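Local coordinates for protein CaaX farnesyltransferase beta subunit Ram1 (Aspergillus fumigatus, PDB 4L9P) that probably transfers, as the peptide-binding beta subunit of a zinc-dependent heterodimer, a farnesyl group from farnesyl diphosphate to a cysteine near the C terminus of target proteins, at residues V260-D265 / S463-K468; G287-L292 / C323-P328; R327-V332 / D384-L389; N374-V379 / G398-R403; D452-V455 / F461-A464. One frame throughout, in Å; residues are numbered along the deposited sequence.

How the contacts relate
Following the chain from the N terminus, helix 251-263 opens contact 1, which closes on the loop at 463-468 after almost two hundred residues. Contacts 2, 3 and 4 all nest within that span. Contact 2 joins helix 288-293 to the turn leaving helix 312-323, and contact 3 starts on the same turn, sharing Arg327 and Pro328, to reach the loop after helix 375-384. Contact 4 begins before contact 3 has closed, so the two cross; it folds the loop at 398-403 back on helix 375-384. Contact 5 closes a short loop between strands 446-449 and 468-471 and shares Ser463 and Ala464 with contact 1. All lie within the alpha-alpha toroid domain.

Contact 1: residues V260-D265 / S463-K468; sequences VHALLD and SAFSWK
Leu263 and Phe465 meet at the rim of the aromatic ring: Leu263 CD2 lies near the ring plane, 4.0 Å from Phe465 CZ and equally close to CE1. The helix also offers Ala262, whose CB is 4.4 Å from Phe465 CE2, while the carbonyl Ala262 O stands 4.1 Å from Phe465 CZ, oblique to the ring. No hydrogen bond joins the segments; the contact is buried apolar packing. Alanine suits the place because its single methyl lets the helix present its backbone to a large ring, and the branched leucine reaches round to the ring's end.

Phe465 is directed at the helix by a first torsion of -66°, with CG anti to its carbonyl carbon, from a turn that is itself tied down. There Ser463 O accepts Ser466 N at 2.9 Å; a further bond from the Ser466 hydroxyl is less certain, because that side chain has two conformers. On the other side, the helix stops in a Schellman motif at Asp265, whose amide returns to Ala262 O; that oxygen also accepts Arg509 NH1. Asp265 OD2 forms a salt bridge with Lys458.

Leu263 packs further on helices 200-213 and 502-513, and Phe465 meets the ring of Phe498. The contact thus joins the C-terminal end of toroid helix 251-263 to the loop between strands 446-449 and 468-471, with helix 502-513 alongside.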
# COMPACT_ATOMS: atom_id res chain seq x y z
N VAL B 260 12.61 1.30 -10.09
CA VAL B 260 13.64 0.62 -10.91
C VAL B 260 14.18 1.56 -12.00
O VAL B 260 15.40 1.65 -12.22
CB VAL B 260 13.07 -0.62 -11.54
CG1 VAL B 260 14.02 -1.25 -12.60
CG2 VAL B 260 12.76 -1.66 -10.41
N HIS B 261 13.25 2.27 -12.65
CA HIS B 261 13.64 3.19 -13.73
C HIS B 261 14.61 4.24 -13.20
O HIS B 261 15.65 4.53 -13.84
CB HIS B 261 12.36 3.80 -14.28
CG HIS B 261 12.55 4.63 -15.50
ND1 HIS B 261 13.17 5.87 -15.48
CD2 HIS B 261 12.24 4.37 -16.80
CE1 HIS B 261 13.20 6.34 -16.73
NE2 HIS B 261 12.65 5.45 -17.55
N ALA B 262 14.28 4.85 -12.06
CA ALA B 262 15.10 5.92 -11.50
C ALA B 262 16.45 5.40 -11.02
O ALA B 262 17.50 6.00 -11.31
CB ALA B 262 14.40 6.57 -10.30
N LEU B 263 16.47 4.30 -10.26
CA LEU B 263 17.75 3.88 -9.70
C LEU B 263 18.73 3.37 -10.78
O LEU B 263 19.93 3.42 -10.57
CB LEU B 263 17.56 2.79 -8.63
CG LEU B 263 16.89 3.33 -7.38
CD1 LEU B 263 16.60 2.12 -6.41
CD2 LEU B 263 17.76 4.34 -6.65
N LEU B 264 18.23 2.85 -11.91
CA LEU B 264 19.07 2.36 -13.01
C LEU B 264 19.31 3.45 -14.08
O LEU B 264 19.94 3.18 -15.10
CB LEU B 264 18.41 1.14 -13.67
CG LEU B 264 18.21 -0.07 -12.72
CD1 LEU B 264 17.64 -1.19 -13.60
CD2 LEU B 264 19.43 -0.51 -11.90
N ASP B 265 18.84 4.68 -13.83
CA ASP B 265 18.92 5.81 -14.78
C ASP B 265 18.50 5.33 -16.19
O ASP B 265 19.24 5.52 -17.18
CB ASP B 265 20.34 6.39 -14.80
CG ASP B 265 20.42 7.67 -15.65
OD1 ASP B 265 19.38 8.40 -15.66
OD2 ASP B 265 21.47 7.90 -16.35
N SER B 463 14.64 15.93 -7.62
CA SER B 463 14.19 16.10 -6.26
C SER B 463 14.31 14.79 -5.47
O SER B 463 14.68 14.78 -4.29
CB SER B 463 12.74 16.60 -6.30
OG SER B 463 12.22 16.74 -4.99
N ALA B 464 14.02 13.68 -6.13
CA ALA B 464 14.09 12.37 -5.44
C ALA B 464 15.46 12.09 -4.91
O ALA B 464 15.60 11.36 -3.94
CB ALA B 464 13.68 11.23 -6.38
N PHE B 465 16.48 12.65 -5.57
CA PHE B 465 17.87 12.46 -5.13
C PHE B 465 18.39 13.62 -4.28
O PHE B 465 19.62 13.75 -4.09
CB PHE B 465 18.79 12.09 -6.31
CG PHE B 465 18.45 10.73 -6.90
CD1 PHE B 465 18.84 9.57 -6.22
CD2 PHE B 465 17.70 10.59 -8.06
CE1 PHE B 465 18.49 8.30 -6.69
CE2 PHE B 465 17.34 9.29 -8.54
CZ PHE B 465 17.74 8.17 -7.85
N SER B 466 17.48 14.45 -3.80
CA SER B 466 17.83 15.62 -2.99
C SER B 466 17.48 15.40 -1.52
O SER B 466 17.73 16.28 -0.69
CB SER B 466 17.09 16.85 -3.53
OG SER B 466 15.74 16.87 -3.08
N TRP B 467 16.86 14.27 -1.15
CA TRP B 467 16.44 14.05 0.23
C TRP B 467 17.63 13.88 1.16
O TRP B 467 18.59 13.17 0.84
CB TRP B 467 15.55 12.77 0.27
CG TRP B 467 14.18 13.00 -0.27
CD1 TRP B 467 13.80 13.04 -1.61
CD2 TRP B 467 13.01 13.34 0.49
NE1 TRP B 467 12.44 13.32 -1.69
CE2 TRP B 467 11.93 13.52 -0.44
CE3 TRP B 467 12.75 13.45 1.87
CZ2 TRP B 467 10.62 13.78 -0.03
CZ3 TRP B 467 11.46 13.76 2.28
CH2 TRP B 467 10.42 13.95 1.34
N LYS B 468 17.54 14.57 2.29
CA LYS B 468 18.58 14.56 3.33
C LYS B 468 17.93 14.27 4.66
O LYS B 468 16.70 14.22 4.77
CB LYS B 468 19.36 15.90 3.33
CG LYS B 468 20.10 16.04 1.97
CD LYS B 468 21.23 16.95 1.99
CE LYS B 468 21.70 17.33 0.57
NZ LYS B 468 22.11 16.24 -0.39

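Contact 2: residues G287-L292 / C323-P328; sequences GLPEYL and CLLGRP
Pro289 and Leu325 are the nearest pair of CA atoms across the segments, 8.0 Å apart, where the first turn of helix 288-293 faces the turn that follows helix 312-323. Gly287 occupies the N-cap of the first of these helices, and its carbonyl receives Tyr291 N. Its left-handed backbone, with positive phi, favours glycine. On the other side the chain leaves its helix at Gly326, which is almost fully extended, and Arg327 then takes the N-cap position of helix 328-335.

Between the two backbones Leu325 is the projecting residue. Its CG stands anti to the carbonyl carbon (chi1 -51°), which sends the two methyls across to the opposing helix. CD1 settles against the proline ring, 3.9 Å from Pro289 CD and also 3.9 Å from Pro289 CB, and so touches the ring at both sides of CG. The other methyl, Leu325 CD2, meets the branch of Leu288 ending in CD2 at 4.3 Å. Leu325 therefore straddles two consecutive residues of one helical turn. Proline fits this first turn, where no amide hydrogen is needed for a helical bond, and gives a compact, rigid apolar surface.

Around these three side chains, Leu288 packs on Ala254 and Met258 of helix 251-263, and Pro289 on Leu322 and Tyr335. With methyls and methylenes alone meeting, the chemistry implies attachment by dispersion and exclusion of water, without the directional restraint of a hydrogen bond between the segments.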
# COMPACT_ATOMS: atom_id res chain seq x y z
N GLY B 287 1.14 10.67 -18.67
CA GLY B 287 -0.16 10.21 -18.21
C GLY B 287 -0.08 9.63 -16.81
O GLY B 287 -1.13 9.26 -16.23
N LEU B 288 1.11 9.55 -16.22
CA LEU B 288 1.28 8.86 -14.92
C LEU B 288 0.74 9.64 -13.69
O LEU B 288 -0.07 9.10 -12.95
CB LEU B 288 2.75 8.51 -14.69
CG LEU B 288 3.07 7.81 -13.35
CD1 LEU B 288 2.22 6.52 -13.17
CD2 LEU B 288 4.55 7.49 -13.35
N PRO B 289 1.08 10.92 -13.53
CA PRO B 289 0.48 11.59 -12.36
C PRO B 289 -1.06 11.73 -12.52
O PRO B 289 -1.76 11.73 -11.51
CB PRO B 289 1.20 12.96 -12.29
CG PRO B 289 1.65 13.21 -13.74
CD PRO B 289 1.98 11.80 -14.31
N GLU B 290 -1.54 11.90 -13.75
CA GLU B 290 -2.99 11.92 -13.97
C GLU B 290 -3.63 10.58 -13.54
O GLU B 290 -4.70 10.58 -12.88
CB GLU B 290 -3.29 12.21 -15.44
CG GLU B 290 -2.79 13.58 -15.89
CD GLU B 290 -1.39 13.58 -16.46
OE1 GLU B 290 -0.63 12.63 -16.27
OE2 GLU B 290 -1.03 14.58 -17.13
N TYR B 291 -2.99 9.46 -13.87
CA TYR B 291 -3.47 8.15 -13.45
C TYR B 291 -3.49 8.11 -11.91
O TYR B 291 -4.47 7.66 -11.29
CB TYR B 291 -2.55 7.09 -14.02
CG TYR B 291 -2.68 5.74 -13.36
CD1 TYR B 291 -3.73 4.89 -13.67
CD2 TYR B 291 -1.77 5.34 -12.40
CE1 TYR B 291 -3.85 3.63 -13.07
CE2 TYR B 291 -1.86 4.14 -11.79
CZ TYR B 291 -2.89 3.28 -12.06
OH TYR B 291 -2.89 2.04 -11.48
N LEU B 292 -2.41 8.57 -11.28
CA LEU B 292 -2.41 8.49 -9.81
C LEU B 292 -3.50 9.39 -9.20
O LEU B 292 -4.15 9.02 -8.22
CB LEU B 292 -1.03 8.90 -9.28
CG LEU B 292 0.11 7.98 -9.75
CD1 LEU B 292 1.52 8.53 -9.38
CD2 LEU B 292 -0.07 6.55 -9.16
N CYS B 323 6.50 11.80 -5.97
CA CYS B 323 7.74 12.46 -5.60
C CYS B 323 8.93 12.04 -6.46
O CYS B 323 10.01 12.66 -6.35
CB CYS B 323 8.03 12.24 -4.09
SG CYS B 323 6.77 13.14 -3.08
N LEU B 324 8.82 10.98 -7.28
CA LEU B 324 9.82 10.72 -8.32
C LEU B 324 9.64 11.60 -9.57
O LEU B 324 10.49 11.60 -10.50
CB LEU B 324 9.69 9.24 -8.77
CG LEU B 324 10.20 8.24 -7.78
CD1 LEU B 324 9.87 6.87 -8.30
CD2 LEU B 324 11.72 8.35 -7.65
N LEU B 325 8.54 12.33 -9.64
CA LEU B 325 8.22 13.14 -10.81
C LEU B 325 8.57 14.62 -10.70
O LEU B 325 8.58 15.33 -11.72
CB LEU B 325 6.73 13.02 -11.19
CG LEU B 325 6.27 11.56 -11.30
CD1 LEU B 325 4.76 11.52 -11.61
CD2 LEU B 325 7.07 10.77 -12.33
N GLY B 326 8.80 15.10 -9.49
CA GLY B 326 9.16 16.51 -9.30
C GLY B 326 9.17 16.79 -7.82
O GLY B 326 9.16 15.84 -7.01
N ARG B 327 9.25 18.08 -7.45
CA ARG B 327 9.33 18.42 -6.03
C ARG B 327 8.00 18.13 -5.36
O ARG B 327 6.94 18.37 -5.94
CB ARG B 327 9.64 19.91 -5.92
CG ARG B 327 11.04 20.22 -6.41
CD ARG B 327 11.35 21.68 -6.25
NE ARG B 327 12.80 21.91 -6.38
CZ ARG B 327 13.45 23.01 -5.95
NH1 ARG B 327 12.81 24.03 -5.37
NH2 ARG B 327 14.77 23.12 -6.12
N PRO B 328 8.02 17.62 -4.12
CA PRO B 328 6.76 17.27 -3.43
C PRO B 328 5.75 18.41 -3.35
O PRO B 328 4.55 18.23 -3.59
CB PRO B 328 7.24 16.87 -2.04
CG PRO B 328 8.63 16.32 -2.27
CD PRO B 328 9.22 17.25 -3.35

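Contact 3: residues R327-V332 / D384-L389; sequences RPEVVV and DGTQPL
Glu329, in the first turn of helix 328-335, comes against Gly385, the CA atoms just 5.2 Å apart, where the chain turns out of helix 375-384 with positive phi. Glycine suits these backbone angles, at which a CB would jam against the carbonyl O of Asp384. Glu329 CB and CG pack alongside Gly385 CA.

The carboxylate then grips Thr386. Glu329 OE2 accepts Thr386 OG1 at 2.8 Å through its syn lone pair, and Thr386 N at 3.1 Å in a weak bond, its N-H...O angle 139°. Glu329 CG sits between its backbone N and carbonyl carbon (chi1 66°), and a further bend at chi2 turns the carboxylate toward Thr386. Threonine answers both demands of the site: its hydroxyl serves the acid, while its methyl CG2 lies 3.9 Å above the centre of the Arg327 guanidinium plane. The extended Arg327 chain passes the same residue, bringing its CD to 3.6 Å from Thr386 OG1. Gln387 adds a bond within the loop, its NE2 donating to Gly385 O at 2.9 Å from above the carbonyl plane.

The following loop is pinned by Asp452, which accepts Leu389 N, and by a backbone bond between Gln387 and Cys450. Pro328 meanwhile packs on Ala381 and Cys323, so the contact fastens the start of helix 328-335 to the C-terminal end of helix 375-384, with helix 312-323 behind and the chain following strand 446-449 beyond.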
# COMPACT_ATOMS: atom_id res chain seq x y z
N ARG B 327 9.25 18.08 -7.45
CA ARG B 327 9.33 18.42 -6.03
C ARG B 327 8.00 18.13 -5.36
O ARG B 327 6.94 18.37 -5.94
CB ARG B 327 9.64 19.91 -5.92
CG ARG B 327 11.04 20.22 -6.41
CD ARG B 327 11.35 21.68 -6.25
NE ARG B 327 12.80 21.91 -6.38
CZ ARG B 327 13.45 23.01 -5.95
NH1 ARG B 327 12.81 24.03 -5.37
NH2 ARG B 327 14.77 23.12 -6.12
N PRO B 328 8.02 17.62 -4.12
CA PRO B 328 6.76 17.27 -3.43
C PRO B 328 5.75 18.41 -3.35
O PRO B 328 4.55 18.23 -3.59
CB PRO B 328 7.24 16.87 -2.04
CG PRO B 328 8.63 16.32 -2.27
CD PRO B 328 9.22 17.25 -3.35
N GLU B 329 6.23 19.64 -3.11
CA GLU B 329 5.30 20.77 -2.95
C GLU B 329 4.72 21.24 -4.30
O GLU B 329 3.80 22.07 -4.33
CB GLU B 329 6.04 21.95 -2.25
CG GLU B 329 7.17 22.56 -3.11
CD GLU B 329 8.56 21.92 -2.98
OE1 GLU B 329 8.68 20.71 -2.62
OE2 GLU B 329 9.59 22.63 -3.28
N VAL B 330 5.26 20.71 -5.40
CA VAL B 330 4.66 20.98 -6.72
C VAL B 330 3.74 19.84 -7.08
O VAL B 330 2.55 20.06 -7.37
CB VAL B 330 5.75 21.15 -7.81
CG1 VAL B 330 5.14 21.27 -9.22
CG2 VAL B 330 6.62 22.40 -7.46
N VAL B 331 4.24 18.62 -7.02
CA VAL B 331 3.50 17.53 -7.63
C VAL B 331 2.35 17.08 -6.72
O VAL B 331 1.25 16.89 -7.21
CB VAL B 331 4.47 16.34 -7.97
CG1 VAL B 331 3.72 15.28 -8.70
CG2 VAL B 331 5.67 16.84 -8.79
N VAL B 332 2.56 16.97 -5.42
CA VAL B 332 1.52 16.35 -4.57
C VAL B 332 0.26 17.24 -4.52
O VAL B 332 -0.83 16.75 -4.74
CB VAL B 332 2.05 16.01 -3.18
CG1 VAL B 332 0.91 15.47 -2.29
CG2 VAL B 332 3.15 14.96 -3.32
N ASP B 384 5.85 21.79 3.45
CA ASP B 384 6.98 22.67 3.83
C ASP B 384 7.73 23.24 2.65
O ASP B 384 8.29 24.35 2.72
CB ASP B 384 8.01 21.85 4.60
CG ASP B 384 7.56 21.50 5.99
OD1 ASP B 384 6.60 22.14 6.51
OD2 ASP B 384 8.17 20.56 6.55
N GLY B 385 7.77 22.50 1.55
CA GLY B 385 8.61 22.85 0.43
C GLY B 385 10.06 22.45 0.62
O GLY B 385 10.49 22.00 1.71
N THR B 386 10.83 22.67 -0.44
CA THR B 386 12.20 22.26 -0.51
C THR B 386 13.04 23.14 0.41
O THR B 386 12.86 24.37 0.45
CB THR B 386 12.64 22.33 -2.00
OG1 THR B 386 12.00 21.24 -2.70
CG2 THR B 386 14.10 22.15 -2.14
N GLN B 387 13.92 22.51 1.19
CA GLN B 387 14.80 23.25 2.11
C GLN B 387 16.07 23.67 1.42
O GLN B 387 16.78 22.86 0.86
CB GLN B 387 15.09 22.41 3.37
CG GLN B 387 13.80 21.80 3.97
CD GLN B 387 12.92 22.82 4.66
OE1 GLN B 387 13.35 23.43 5.64
NE2 GLN B 387 11.66 23.02 4.15
N PRO B 388 16.37 24.97 1.42
CA PRO B 388 17.60 25.33 0.71
C PRO B 388 18.84 25.01 1.58
O PRO B 388 18.80 25.26 2.80
CB PRO B 388 17.44 26.83 0.50
CG PRO B 388 16.60 27.28 1.70
CD PRO B 388 15.60 26.13 1.90
N LEU B 389 19.90 24.45 1.00
CA LEU B 389 21.11 24.28 1.80
C LEU B 389 21.70 25.64 2.22
O LEU B 389 22.17 25.77 3.35
CB LEU B 389 22.15 23.41 1.09
CG LEU B 389 21.84 21.92 0.98
CD1 LEU B 389 23.16 21.15 0.82
CD2 LEU B 389 21.04 21.42 2.17

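Contact 4: residues N374-V379 / G398-R403; sequences NCWPLV and GNLYSR
Trp376 and Tyr401 are brought face to face by unlike first torsions: the indole CG stands beside its backbone N (chi1 -76°), whereas the Tyr401 CG lies between backbone N and carbonyl carbon (chi1 64°). The result is an offset stack in the alpha-alpha toroid, between helix 375-384 and the loop leading to helix 403-413. The phenol ring and the indole five-membered ring have centroids 4.3 Å apart and planes at 19°. Tyr401 CB adds a CH-pi contact over that five-membered ring, 4.0 Å from its centroid.

Leu400 extends the cover to the six-membered ring: its CB meets Trp376 CZ3 at 3.6 Å, while Leu400 O lies over the same indole face as the phenol ring. Tryptophan suits the place because one broad face can take both the phenol ring and Leu400; Leu342 and Leu345 of helix 338-346 also pack on it.

The loop is held by Gln380, which bonds Leu400 N and Asn399 OD1, and by Ser402, whose hydroxyl caps Gly405 N. Tyr401 O accepts Asn344 ND2 of the alpha subunit, placing the stack next to the heterodimer interface. At its tightest point, Tyr401 CD1 rests 3.3 Å from Trp376 CG, offset toward the indole rim.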
# COMPACT_ATOMS: atom_id res chain seq x y z
N ASN B 374 5.79 6.32 6.33
CA ASN B 374 6.62 7.01 5.35
C ASN B 374 5.83 7.83 4.37
O ASN B 374 6.44 8.58 3.56
CB ASN B 374 7.60 6.05 4.66
CG ASN B 374 8.90 5.93 5.45
OD1 ASN B 374 9.43 6.97 5.93
ND2 ASN B 374 9.47 4.73 5.53
N CYS B 375 4.48 7.80 4.44
CA CYS B 375 3.74 8.86 3.75
C CYS B 375 3.99 10.21 4.41
O CYS B 375 3.91 11.27 3.75
CB CYS B 375 2.23 8.65 3.77
SG CYS B 375 1.70 7.29 2.67
N TRP B 376 4.28 10.21 5.72
CA TRP B 376 4.36 11.49 6.43
C TRP B 376 5.49 12.43 5.97
O TRP B 376 5.24 13.63 5.76
CB TRP B 376 4.38 11.29 7.97
CG TRP B 376 2.98 10.95 8.44
CD1 TRP B 376 2.51 9.73 8.97
CD2 TRP B 376 1.82 11.83 8.40
NE1 TRP B 376 1.15 9.84 9.28
CE2 TRP B 376 0.71 11.09 8.94
CE3 TRP B 376 1.62 13.15 7.97
CZ2 TRP B 376 -0.56 11.65 9.07
CZ3 TRP B 376 0.31 13.70 8.05
CH2 TRP B 376 -0.74 12.94 8.61
N PRO B 377 6.73 11.92 5.80
CA PRO B 377 7.76 12.85 5.29
C PRO B 377 7.40 13.36 3.90
O PRO B 377 7.79 14.51 3.58
CB PRO B 377 9.04 11.99 5.22
CG PRO B 377 8.77 10.75 6.03
CD PRO B 377 7.27 10.61 6.22
N LEU B 378 6.71 12.55 3.10
CA LEU B 378 6.35 12.99 1.74
C LEU B 378 5.31 14.10 1.83
O LEU B 378 5.45 15.16 1.18
CB LEU B 378 5.78 11.82 0.90
CG LEU B 378 6.78 10.66 0.82
CD1 LEU B 378 6.12 9.49 -0.00
CD2 LEU B 378 8.14 11.02 0.23
N VAL B 379 4.24 13.90 2.64
CA VAL B 379 3.19 14.92 2.73
C VAL B 379 3.78 16.17 3.42
O VAL B 379 3.51 17.33 3.04
CB VAL B 379 1.97 14.37 3.51
CG1 VAL B 379 0.94 15.53 3.90
CG2 VAL B 379 1.30 13.29 2.62
N GLY B 398 6.22 20.33 10.94
CA GLY B 398 6.59 19.33 11.94
C GLY B 398 5.89 18.00 11.61
O GLY B 398 5.40 17.77 10.49
N ASN B 399 5.81 17.13 12.61
CA ASN B 399 5.20 15.82 12.45
C ASN B 399 3.75 15.93 12.78
O ASN B 399 3.40 16.41 13.86
CB ASN B 399 5.88 14.84 13.38
CG ASN B 399 7.31 14.70 13.02
OD1 ASN B 399 7.60 14.37 11.84
ND2 ASN B 399 8.22 15.01 13.98
N LEU B 400 2.90 15.51 11.85
CA LEU B 400 1.47 15.66 11.98
C LEU B 400 0.75 14.42 12.54
O LEU B 400 -0.45 14.36 12.49
CB LEU B 400 0.86 16.13 10.64
CG LEU B 400 1.37 17.54 10.22
CD1 LEU B 400 0.71 17.89 8.86
CD2 LEU B 400 1.07 18.61 11.25
N TYR B 401 1.51 13.45 13.03
CA TYR B 401 1.02 12.21 13.62
C TYR B 401 1.80 12.07 14.95
O TYR B 401 2.67 12.90 15.26
CB TYR B 401 1.31 10.98 12.73
CG TYR B 401 2.78 10.71 12.55
CD1 TYR B 401 3.55 11.46 11.69
CD2 TYR B 401 3.36 9.66 13.24
CE1 TYR B 401 4.93 11.22 11.54
CE2 TYR B 401 4.74 9.37 13.07
CZ TYR B 401 5.52 10.15 12.22
OH TYR B 401 6.89 9.83 12.11
N SER B 402 1.49 11.02 15.72
CA SER B 402 2.13 10.78 17.01
C SER B 402 3.30 9.83 16.87
O SER B 402 3.13 8.59 16.77
CB SER B 402 1.10 10.22 18.02
OG SER B 402 1.80 9.88 19.23
N ARG B 403 4.52 10.37 16.94
CA ARG B 403 5.70 9.50 16.95
C ARG B 403 5.75 8.63 18.20
O ARG B 403 6.16 7.46 18.14
CB ARG B 403 6.99 10.34 16.82
CG ARG B 403 7.18 10.99 15.43
CD ARG B 403 8.62 11.71 15.34
NE ARG B 403 8.84 12.73 16.31
CZ ARG B 403 9.85 12.77 17.16
NH1 ARG B 403 10.88 11.86 17.13
NH2 ARG B 403 9.90 13.79 18.00

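Contact 5: residues D452-V455 / F461-A464; sequences DSSV and FSSA
Ser454 points its side chain at the turn 461-464, and its hydroxyl ends on the backbone of Ser462: Ser454 OG donates to Ser462 O at 2.8 Å. The donor lies in the carbonyl plane and on a lone pair, with a C=O...O angle of 126°. The hydroxyl reaches that carbonyl because chi1 of Ser454 is 180°, which swings OG away from its own amide. Thus the CB of Ser454 is aimed at the other segment, whereas Ser462 answers with its carbonyl; the position of the Ser462 hydroxyl is doubtful, since that side chain has a second conformer. The backbones can come this close, 5.9 Å between Ser454 CA and Ser462 CA, because serine places a hydrogen-bonding group only one carbon from the chain.

Residues 462-464 have helical backbone angles without the regular helical bonds. Nearby, Val455 and Phe465 share a backbone hydrogen bond, and Phe461 turns inward to Met258 and Ala262 of helix 251-263.

Ser454 OG also accepts from Ser456 N, which ties the 461-464 backbone to the hydroxyl's own loop. The arrangement is an ST turn at Ser454 whose hydroxyl donates across to Ser462 O, pinching off a short loop within the connection between strands 446-449 and 468-471.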
# COMPACT_ATOMS: atom_id res chain seq x y z
N ASP B 452 17.51 21.62 -2.22
CA ASP B 452 17.87 22.10 -3.55
C ASP B 452 19.22 21.55 -4.00
O ASP B 452 19.81 22.06 -4.97
CB ASP B 452 17.89 23.65 -3.57
CG ASP B 452 18.89 24.27 -2.56
OD1 ASP B 452 19.53 23.52 -1.80
OD2 ASP B 452 19.04 25.53 -2.52
N SER B 453 19.70 20.53 -3.29
CA SER B 453 20.97 19.89 -3.60
C SER B 453 20.83 18.43 -3.92
O SER B 453 20.55 17.63 -3.04
CB SER B 453 21.92 20.07 -2.41
OG SER B 453 23.22 19.62 -2.77
N SER B 454 20.98 18.08 -5.19
CA SER B 454 20.75 16.71 -5.60
C SER B 454 21.99 15.96 -5.93
O SER B 454 22.92 16.55 -6.44
CB SER B 454 19.77 16.68 -6.79
OG SER B 454 19.52 15.34 -7.22
N VAL B 455 22.06 14.67 -5.61
CA VAL B 455 23.19 13.86 -6.07
C VAL B 455 23.07 13.51 -7.55
O VAL B 455 24.06 13.11 -8.16
CB VAL B 455 23.45 12.56 -5.25
CG1 VAL B 455 23.66 12.87 -3.78
CG2 VAL B 455 22.35 11.58 -5.43
N PHE B 461 14.40 13.17 -12.05
CA PHE B 461 14.20 12.66 -10.73
C PHE B 461 15.07 13.50 -9.80
O PHE B 461 15.47 13.00 -8.76
CB PHE B 461 14.69 11.21 -10.69
CG PHE B 461 13.95 10.28 -11.63
CD1 PHE B 461 12.67 9.81 -11.30
CD2 PHE B 461 14.53 9.83 -12.77
CE1 PHE B 461 11.95 8.92 -12.18
CE2 PHE B 461 13.81 8.98 -13.68
CZ PHE B 461 12.56 8.46 -13.36
N SER B 462 15.34 14.77 -10.12
CA SER B 462 16.34 15.48 -9.32
C SER B 462 15.92 15.63 -7.85
O SER B 462 16.74 15.42 -6.94
CB SER B 462 16.68 16.84 -9.96
OG SER B 462 17.65 17.54 -9.23
N SER B 463 14.64 15.93 -7.62
CA SER B 463 14.19 16.10 -6.26
C SER B 463 14.31 14.79 -5.47
O SER B 463 14.68 14.78 -4.29
CB SER B 463 12.74 16.60 -6.30
OG SER B 463 12.22 16.74 -4.99
N ALA B 464 14.02 13.68 -6.13
CA ALA B 464 14.09 12.37 -5.44
C ALA B 464 15.46 12.09 -4.91
O ALA B 464 15.60 11.36 -3.94
CB ALA B 464 13.68 11.23 -6.38